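Local coordinates for MYB21 (Trichomonas vaginalis, PDB 3OSF), which binds DNA through two Myb-type helix-turn-helix repeats and probably acts as a sequence-specific transcription factor for RNA polymerase II genes, at residues Q12-E17 with R46-R51. Sequence-based numbering, arbitrary orientation.
With nucleotides of chain B; nucleotides of chain C.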
# COMPACT_ATOMS: atom_id res chain seq x y z
N GLN A 12 10.20 7.99 -8.91
CA GLN A 12 9.62 9.29 -8.61
C GLN A 12 8.73 9.18 -7.37
O GLN A 12 7.53 9.01 -7.49
CB GLN A 12 8.78 9.73 -9.81
CG GLN A 12 8.36 11.19 -9.81
CD GLN A 12 7.31 11.49 -10.88
OE1 GLN A 12 7.09 10.69 -11.80
NE2 GLN A 12 6.64 12.64 -10.75
N LYS A 13 9.32 9.28 -6.19
CA LYS A 13 8.57 9.13 -4.94
C LYS A 13 7.71 10.35 -4.60
O LYS A 13 8.13 11.49 -4.82
CB LYS A 13 9.52 8.83 -3.77
CG LYS A 13 10.16 7.45 -3.83
CD LYS A 13 10.85 7.10 -2.53
CE LYS A 13 11.51 5.73 -2.60
NZ LYS A 13 11.98 5.30 -1.25
N PHE A 14 6.52 10.11 -4.04
CA PHE A 14 5.64 11.22 -3.65
C PHE A 14 6.21 11.99 -2.46
O PHE A 14 6.66 11.40 -1.48
CB PHE A 14 4.23 10.72 -3.32
CG PHE A 14 3.34 10.57 -4.52
CD1 PHE A 14 3.53 9.53 -5.42
CD2 PHE A 14 2.28 11.44 -4.73
CE1 PHE A 14 2.71 9.39 -6.51
CE2 PHE A 14 1.46 11.30 -5.81
CZ PHE A 14 1.66 10.28 -6.71
N THR A 15 6.18 13.31 -2.55
CA THR A 15 6.59 14.15 -1.43
C THR A 15 5.37 14.45 -0.56
O THR A 15 4.23 14.23 -0.98
CB THR A 15 7.15 15.49 -1.92
OG1 THR A 15 6.08 16.28 -2.45
CG2 THR A 15 8.23 15.29 -2.98
N PRO A 16 5.61 14.96 0.65
CA PRO A 16 4.48 15.31 1.52
C PRO A 16 3.55 16.29 0.82
O PRO A 16 2.33 16.21 0.97
CB PRO A 16 5.16 15.96 2.72
CG PRO A 16 6.53 15.35 2.76
CD PRO A 16 6.91 15.13 1.32
N GLU A 17 4.13 17.22 0.06
CA GLU A 17 3.34 18.20 -0.67
C GLU A 17 2.41 17.51 -1.67
O GLU A 17 1.21 17.79 -1.72
CB GLU A 17 4.26 19.20 -1.39
CG GLU A 17 5.05 20.12 -0.45
CD GLU A 17 6.04 19.37 0.44
OE1 GLU A 17 6.55 18.30 0.02
OE2 GLU A 17 6.32 19.85 1.56
N ARG A 46 -1.98 5.90 -12.87
CA ARG A 46 -1.47 4.74 -12.13
C ARG A 46 -0.72 5.19 -10.88
O ARG A 46 -0.89 4.62 -9.81
CB ARG A 46 -0.59 3.86 -13.03
CG ARG A 46 -0.19 2.50 -12.41
CD ARG A 46 1.26 2.52 -11.90
NE ARG A 46 1.58 1.30 -11.16
CZ ARG A 46 2.46 0.38 -11.54
NH1 ARG A 46 3.15 0.53 -12.68
NH2 ARG A 46 2.65 -0.69 -10.79
N GLN A 47 0.12 6.21 -11.01
CA GLN A 47 0.90 6.68 -9.88
C GLN A 47 0.02 7.20 -8.73
O GLN A 47 0.28 6.88 -7.57
CB GLN A 47 1.89 7.77 -10.29
CG GLN A 47 3.11 7.26 -11.08
CD GLN A 47 3.99 8.40 -11.55
OE1 GLN A 47 3.50 9.39 -12.11
NE2 GLN A 47 5.30 8.29 -11.31
N CYS A 48 -0.98 8.01 -9.06
CA CYS A 48 -1.91 8.54 -8.05
C CYS A 48 -2.78 7.43 -7.48
O CYS A 48 -3.03 7.38 -6.28
CB CYS A 48 -2.78 9.65 -8.65
SG CYS A 48 -1.83 11.02 -9.35
N ARG A 49 -3.28 6.56 -8.35
CA ARG A 49 -4.14 5.47 -7.91
C ARG A 49 -3.40 4.59 -6.89
O ARG A 49 -3.94 4.28 -5.83
CB ARG A 49 -4.60 4.66 -9.11
CG ARG A 49 -5.66 3.59 -8.81
CD ARG A 49 -6.08 2.88 -10.09
NE ARG A 49 -4.93 2.29 -10.77
CZ ARG A 49 -4.61 2.46 -12.05
NH1 ARG A 49 -5.36 3.22 -12.85
NH2 ARG A 49 -3.54 1.86 -12.54
N ASP A 50 -2.17 4.19 -7.24
CA ASP A 50 -1.32 3.39 -6.35
C ASP A 50 -1.01 4.09 -5.03
O ASP A 50 -1.07 3.47 -3.95
CB ASP A 50 0.01 3.07 -7.05
CG ASP A 50 -0.07 1.86 -7.96
OD1 ASP A 50 -1.16 1.25 -8.10
OD2 ASP A 50 0.98 1.51 -8.55
N ARG A 51 -0.68 5.38 -5.10
CA ARG A 51 -0.25 6.12 -3.94
C ARG A 51 -1.41 6.23 -2.95
O ARG A 51 -1.23 6.08 -1.74
CB ARG A 51 0.26 7.51 -4.35
CG ARG A 51 0.81 8.35 -3.21
CD ARG A 51 2.05 7.75 -2.55
NE ARG A 51 2.43 8.50 -1.35
CZ ARG A 51 3.21 8.01 -0.38
NH1 ARG A 51 3.70 6.79 -0.46
NH2 ARG A 51 3.50 8.75 0.67
P DT B 6 5.87 6.01 -3.11
OP1 DT B 6 6.10 7.47 -3.22
OP2 DT B 6 4.51 5.46 -2.87
O5' DT B 6 6.37 5.21 -4.42
C5' DT B 6 7.59 5.57 -5.04
C4' DT B 6 7.95 4.73 -6.26
O4' DT B 6 8.00 3.35 -5.88
C3' DT B 6 7.06 4.79 -7.52
O3' DT B 6 7.93 5.27 -8.56
C2' DT B 6 6.61 3.35 -7.75
C1' DT B 6 7.68 2.56 -7.00
N1 DT B 6 7.31 1.27 -6.36
C2 DT B 6 8.07 0.18 -6.68
O2 DT B 6 8.97 0.26 -7.49
N3 DT B 6 7.71 -0.99 -6.03
C4 DT B 6 6.70 -1.13 -5.08
O4 DT B 6 6.46 -2.20 -4.54
C5 DT B 6 5.95 0.08 -4.77
C7 DT B 6 4.82 0.05 -3.77
C6 DT B 6 6.30 1.21 -5.41
P DC B 7 7.52 5.61 -10.07
OP1 DC B 7 8.52 6.61 -10.49
OP2 DC B 7 6.07 5.94 -10.14
O5' DC B 7 7.74 4.25 -10.87
C5' DC B 7 9.06 3.75 -11.06
C4' DC B 7 9.03 2.40 -11.76
O4' DC B 7 8.61 1.40 -10.80
C3' DC B 7 8.07 2.26 -12.94
O3' DC B 7 8.63 1.43 -13.94
C2' DC B 7 6.89 1.52 -12.34
C1' DC B 7 7.65 0.57 -11.42
N1 DC B 7 6.82 -0.06 -10.37
C2 DC B 7 7.11 -1.37 -9.99
O2 DC B 7 8.04 -1.94 -10.56
N3 DC B 7 6.36 -1.96 -9.03
C4 DC B 7 5.37 -1.27 -8.44
N4 DC B 7 4.65 -1.87 -7.49
C5 DC B 7 5.06 0.07 -8.82
C6 DC B 7 5.81 0.64 -9.78
P DA C 3 -9.27 3.23 -12.94
OP1 DA C 3 -10.48 3.67 -12.18
OP2 DA C 3 -8.09 4.11 -13.08
O5' DA C 3 -8.83 1.82 -12.34
C5' DA C 3 -9.87 0.88 -12.23
C4' DA C 3 -9.35 -0.44 -11.71
O4' DA C 3 -8.62 -1.13 -12.76
C3' DA C 3 -8.44 -0.32 -10.49
O3' DA C 3 -9.04 -1.15 -9.52
C2' DA C 3 -7.08 -0.80 -11.02
C1' DA C 3 -7.44 -1.68 -12.23
N9 DA C 3 -6.44 -1.73 -13.30
C8 DA C 3 -5.81 -0.68 -13.90
N7 DA C 3 -4.95 -1.05 -14.83
C5 DA C 3 -5.04 -2.43 -14.85
C6 DA C 3 -4.39 -3.43 -15.61
N6 DA C 3 -3.48 -3.15 -16.55
N1 DA C 3 -4.70 -4.72 -15.36
C2 DA C 3 -5.60 -4.99 -14.43
N3 DA C 3 -6.28 -4.15 -13.65
C4 DA C 3 -5.95 -2.87 -13.91
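Arg51 runs across one face of the Phe14 ring toward the DNA backbone. Its CB lies near the ring's far rim, 3.8 Å from Phe14 CE1. A bend at the second torsion (chi2 64°) then sends the chain along the ring: Arg51 CG sits over the centre of one face, 3.6 Å from the Phe14 ring centroid, in a CH-pi contact, and CD passes over CG and CD1 of Phe14. NE reaches Phe14 CB, and the guanidinium serves two partners: NH1 bonds OP2 of DT6 of chain B at 2.9 Å, while NH2 forms a salt bridge with Asp19. The same phosphate takes the backbone N of Phe14 on OP1 (2.8 Å), so both segments clasp it.

One phosphate further on the pattern recurs. Gln47 NE2 gives one bond to OP2 of DC7 of chain B (2.7 Å) and another, nearly straight at 168°, to Gln12 OE1, met from above the carbonyl plane; OP1 of DC7 of chain B is held by Gln12 N. Gln12 NE2 is tied to Asn42 O. Arg46 lays its guanidinium over the C5-C6 edge of the DC7 base of chain B, held by a salt bridge from NE to Asp50 OD2 one turn later, while NH2 bonds O6 of a guanine.

Helix 45-56, in the position of a Myb recognition helix, is thus joined to the loop leading into helix 16-29, whose Leu22 touches Phe14, Cys48 and Arg51.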